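Local atomic coordinates of uncharacterized SRPBCC domain-containing protein (Micromonospora chersina, PDB entry 6V04), a protein that is of unknown function but, as a START/Bet v1-like protein of the dynemicin biosynthetic locus, may take part in making that antibiotic. Residues A[84-89]-A[269-274]; A[29-34]-A[131-136]. All coordinates share one frame; numbering follows the deposited sequence. Where two conformers were deposited one is given.

Interaction 1 (A[84-89]-A[269-274]); sequences LGVGPE and ALSLAE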
# COMPACT_ATOMS: atom_id res chain seq x y z
N LEU A 84 -4.46 -0.59 -3.38
CA LEU A 84 -4.96 0.67 -3.93
C LEU A 84 -5.88 0.44 -5.13
O LEU A 84 -6.15 1.38 -5.90
CB LEU A 84 -3.81 1.62 -4.32
CG LEU A 84 -2.79 1.89 -3.22
CD1 LEU A 84 -1.63 2.70 -3.81
CD2 LEU A 84 -3.41 2.60 -2.05
N GLY A 85 -6.37 -0.79 -5.30
CA GLY A 85 -7.21 -1.12 -6.43
C GLY A 85 -6.49 -1.24 -7.75
O GLY A 85 -7.14 -1.58 -8.75
N VAL A 86 -5.19 -0.98 -7.80
CA VAL A 86 -4.44 -0.99 -9.04
C VAL A 86 -3.31 -2.00 -9.03
O VAL A 86 -2.81 -2.35 -10.11
CB VAL A 86 -3.89 0.41 -9.38
CG1 VAL A 86 -5.02 1.40 -9.40
CG2 VAL A 86 -2.81 0.85 -8.38
N GLY A 87 -2.86 -2.46 -7.87
CA GLY A 87 -1.76 -3.40 -7.80
C GLY A 87 -2.12 -4.77 -8.32
O GLY A 87 -3.29 -5.14 -8.47
N PRO A 88 -1.09 -5.56 -8.62
CA PRO A 88 -1.34 -6.92 -9.12
C PRO A 88 -2.06 -7.76 -8.08
O PRO A 88 -1.89 -7.57 -6.87
CB PRO A 88 0.06 -7.45 -9.42
CG PRO A 88 0.95 -6.67 -8.51
CD PRO A 88 0.34 -5.29 -8.42
N GLU A 89 -2.85 -8.72 -8.56
CA GLU A 89 -3.62 -9.56 -7.66
C GLU A 89 -2.70 -10.49 -6.87
O GLU A 89 -1.91 -11.24 -7.46
CB GLU A 89 -4.65 -10.38 -8.44
CG GLU A 89 -5.55 -11.21 -7.55
CD GLU A 89 -6.63 -11.93 -8.34
OE1 GLU A 89 -6.31 -12.95 -8.99
OE2 GLU A 89 -7.79 -11.47 -8.29
N ALA A 269 -2.43 8.62 -10.23
CA ALA A 269 -1.36 8.63 -11.22
C ALA A 269 -1.08 7.22 -11.73
O ALA A 269 -0.91 7.03 -12.94
CB ALA A 269 -0.10 9.24 -10.63
N LEU A 270 -1.00 6.24 -10.83
CA LEU A 270 -0.78 4.86 -11.26
C LEU A 270 -1.91 4.40 -12.17
O LEU A 270 -1.67 3.71 -13.16
CB LEU A 270 -0.66 3.96 -10.03
CG LEU A 270 0.59 4.19 -9.17
CD1 LEU A 270 0.51 3.41 -7.89
CD2 LEU A 270 1.89 3.85 -9.92
N SER A 271 -3.15 4.76 -11.83
CA SER A 271 -4.27 4.39 -12.69
C SER A 271 -4.13 5.02 -14.07
O SER A 271 -4.38 4.37 -15.09
CB SER A 271 -5.59 4.81 -12.06
OG SER A 271 -5.84 4.09 -10.87
N LEU A 272 -3.73 6.29 -14.11
CA LEU A 272 -3.60 6.97 -15.39
C LEU A 272 -2.48 6.36 -16.21
O LEU A 272 -2.61 6.20 -17.43
CB LEU A 272 -3.35 8.46 -15.13
CG LEU A 272 -3.24 9.38 -16.34
CD1 LEU A 272 -4.45 9.22 -17.26
CD2 LEU A 272 -3.12 10.81 -15.85
N ALA A 273 -1.37 5.99 -15.57
CA ALA A 273 -0.31 5.30 -16.30
C ALA A 273 -0.83 4.02 -16.94
O ALA A 273 -0.48 3.69 -18.08
CB ALA A 273 0.87 4.99 -15.38
N GLU A 274 -1.67 3.27 -16.21
CA GLU A 274 -2.24 2.05 -16.77
C GLU A 274 -3.08 2.36 -18.00
O GLU A 274 -3.04 1.62 -19.00
CB GLU A 274 -3.07 1.33 -15.71
CG GLU A 274 -3.79 0.06 -16.19
CD GLU A 274 -4.42 -0.71 -15.05
OE1 GLU A 274 -4.88 -0.07 -14.08
OE2 GLU A 274 -4.45 -1.96 -15.12
O HOH W 1 -4.64 -2.20 -12.34
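Val86, in the hairpin loop between strands 76-83 and 90-98, pushes both of its methyl groups against the helix segment 269-274, and each branch meets a different kind of surface. CG2 makes the apolar half of the contact, 4.1 Å from Leu270 CB, and the two side chains cross at about a right angle. A chi1 of -55° sets CG2 in the cleft between the backbone N and carbonyl carbon of Val86 and turns CG1 the other way, toward Ser271. There CG1 stands 3.2 Å from Ser271 OG, a closeness to be read with caution because the serine was modelled in two conformers; the hydroxyl is hydrogen-bonded to Thr267 O, one turn back in its own helix. Leu84 stands farther off, its CD1 4.7 Å from Leu270 CD1. The example illustrates how two helix-grip units of the START/Bet v1 kind can meet in one chain: a hairpin loop of the first sheet touches the long C-terminal helix of the second unit, and Leu270 also rests on Val155 and Leu238 of the sheet beneath that helix. Toward solvent the fit becomes loose. Glu274 OE1 stays 4.8 Å from Val86 CB, and a water lies between Glu274 OE1 and Val86 O. The water can donate to Val86 O (2.9 Å) and, in a weak bond, to Glu274 OE1 (2.8 Å); other acceptors nearby compete for its two protons, so the bridge need not be constant. The loop leaves by Gly87, whose carbonyl oxygen is hydrogen-bonded to Ser82 OG.

Interaction 2 (A[29-34]-A[131-136]); sequences EAVTDP and GRLARY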
# COMPACT_ATOMS: atom_id res chain seq x y z
N GLU A 29 -12.66 -14.93 15.87
CA GLU A 29 -13.48 -13.72 15.98
C GLU A 29 -12.64 -12.48 15.71
O GLU A 29 -13.08 -11.57 15.01
CB GLU A 29 -14.14 -13.65 17.35
CG GLU A 29 -15.23 -14.67 17.57
CD GLU A 29 -16.31 -14.61 16.51
OE1 GLU A 29 -16.84 -13.50 16.26
OE2 GLU A 29 -16.62 -15.66 15.92
N ALA A 30 -11.42 -12.44 16.24
CA ALA A 30 -10.59 -11.25 16.12
C ALA A 30 -10.18 -10.99 14.68
O ALA A 30 -9.90 -9.83 14.32
CB ALA A 30 -9.36 -11.36 17.01
N VAL A 31 -10.10 -12.02 13.83
CA VAL A 31 -9.71 -11.82 12.44
C VAL A 31 -10.89 -11.81 11.48
O VAL A 31 -10.67 -11.66 10.27
CB VAL A 31 -8.67 -12.87 11.98
CG1 VAL A 31 -7.49 -12.88 12.92
CG2 VAL A 31 -9.29 -14.26 11.86
N THR A 32 -12.15 -11.92 11.97
CA THR A 32 -13.33 -11.88 11.09
C THR A 32 -14.37 -10.83 11.47
O THR A 32 -14.97 -10.24 10.57
CB THR A 32 -14.03 -13.25 11.05
OG1 THR A 32 -14.37 -13.69 12.38
CG2 THR A 32 -13.14 -14.28 10.35
N ASP A 33 -14.64 -10.63 12.76
CA ASP A 33 -15.64 -9.64 13.17
C ASP A 33 -15.13 -8.26 12.79
O ASP A 33 -14.08 -7.85 13.28
CB ASP A 33 -15.88 -9.74 14.67
CG ASP A 33 -16.97 -8.79 15.17
OD1 ASP A 33 -17.26 -7.79 14.49
OD2 ASP A 33 -17.54 -9.05 16.26
N PRO A 34 -15.82 -7.51 11.92
CA PRO A 34 -15.26 -6.22 11.49
C PRO A 34 -14.99 -5.26 12.63
O PRO A 34 -14.02 -4.49 12.54
CB PRO A 34 -16.33 -5.68 10.54
CG PRO A 34 -16.97 -6.91 9.99
CD PRO A 34 -17.03 -7.85 11.16
N GLY A 131 1.89 -8.69 14.55
CA GLY A 131 2.27 -8.14 15.84
C GLY A 131 1.17 -7.30 16.45
O GLY A 131 1.01 -7.29 17.68
N ARG A 132 0.38 -6.62 15.62
CA ARG A 132 -0.74 -5.84 16.13
C ARG A 132 -1.88 -6.76 16.57
O ARG A 132 -2.52 -6.51 17.59
CB ARG A 132 -1.21 -4.83 15.07
CG ARG A 132 -0.17 -3.75 14.78
CD ARG A 132 -0.56 -2.75 13.71
NE ARG A 132 0.64 -2.01 13.32
CZ ARG A 132 1.13 -0.97 13.98
NH1 ARG A 132 0.50 -0.47 15.05
NH2 ARG A 132 2.25 -0.41 13.55
N LEU A 133 -2.12 -7.85 15.83
CA LEU A 133 -3.10 -8.83 16.28
C LEU A 133 -2.75 -9.33 17.67
O LEU A 133 -3.61 -9.40 18.55
CB LEU A 133 -3.19 -10.00 15.29
CG LEU A 133 -4.10 -11.14 15.74
CD1 LEU A 133 -5.54 -10.67 15.90
CD2 LEU A 133 -4.02 -12.26 14.72
N ALA A 134 -1.48 -9.69 17.89
CA ALA A 134 -1.08 -10.25 19.18
C ALA A 134 -1.26 -9.23 20.29
O ALA A 134 -1.69 -9.58 21.40
CB ALA A 134 0.37 -10.72 19.11
N ARG A 135 -0.93 -7.96 20.03
CA ARG A 135 -1.11 -6.91 21.03
C ARG A 135 -2.57 -6.76 21.41
O ARG A 135 -2.91 -6.64 22.60
CB ARG A 135 -0.57 -5.59 20.48
CG ARG A 135 0.94 -5.44 20.52
CD ARG A 135 1.34 -4.08 19.96
NE ARG A 135 0.73 -2.97 20.70
CZ ARG A 135 1.39 -2.15 21.52
NH1 ARG A 135 2.70 -2.27 21.72
NH2 ARG A 135 0.73 -1.18 22.14
N TYR A 136 -3.45 -6.73 20.41
CA TYR A 136 -4.88 -6.58 20.66
C TYR A 136 -5.45 -7.75 21.45
O TYR A 136 -6.26 -7.55 22.37
CB TYR A 136 -5.61 -6.42 19.32
CG TYR A 136 -7.10 -6.57 19.43
CD1 TYR A 136 -7.87 -5.64 20.11
CD2 TYR A 136 -7.75 -7.64 18.83
CE1 TYR A 136 -9.25 -5.79 20.23
CE2 TYR A 136 -9.12 -7.80 18.93
CZ TYR A 136 -9.86 -6.87 19.62
OH TYR A 136 -11.23 -7.05 19.72
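Leu133 carries its CG anti to the backbone N (chi1 175°), and a chi2 of 62° then spreads its two methyls toward Ala30 and Val31; one turn further along the same helix, Tyr136 uses a similar first torsion (167°) to extend its ring beside Ala30. This is a worked case of helix-on-helix packing in the helix-grip fold of START/Bet v1-like domains, where the long C-terminal helix, here 116-139, meets a short helix that follows the first strand, here 24-32. Ala30, the smallest side chain of the group, touches both Leu133 and Tyr136. Its CB lies 4.0 Å from Leu133 CD1 and 4.1 Å from Tyr136 CE2, the directions from CB to these two atoms being nearly perpendicular. Toward the aromatic ring the methyl comes at the edge, near the ring plane. Val31 meets the same leucine: its CG1 is 4.0 Å from Leu133 CD2 and 4.2 Å from Leu133 CD1, so that one valine methyl faces both ends of the leucine fork. All four touching residues are buried, and the contact is wholly apolar. Trp40 of helix 34-40 closes over Val31 and Leu133, while its NE1 is hydrogen-bonded to Ala30 O. Past Ala30 and Val31, Glu29 O accepts from both Thr32 N, at 3.2 Å, and Asp33 N, at 2.9 Å. Asp33 then serves as N-cap of the next helix, its OD1 bonded to Arg35 N. That helix also supplies the polar partner of the tyrosine, whose OH is hydrogen-bonded to Arg36 NH1.

In the fold
From the N terminus, the chain runs through strand 14-20 and helix 24-32, then adds the remaining strands of the first sheet, and closes interaction 2 when helix 116-139 returns to the short helix across 96 residues. Within that span lies the hairpin loop 84-89, whose own partner arrives only after 179 further residues, on the last helix, 252-277. The two contacts therefore cross instead of nesting. Interaction 2 joins helices inside the first helix-grip unit; interaction 1 ties that unit to the second, which begins with strand 151-157. They lie on opposite sides of the chain's centre, with their own centres 29 Å apart and nearest atoms about 17 Å apart.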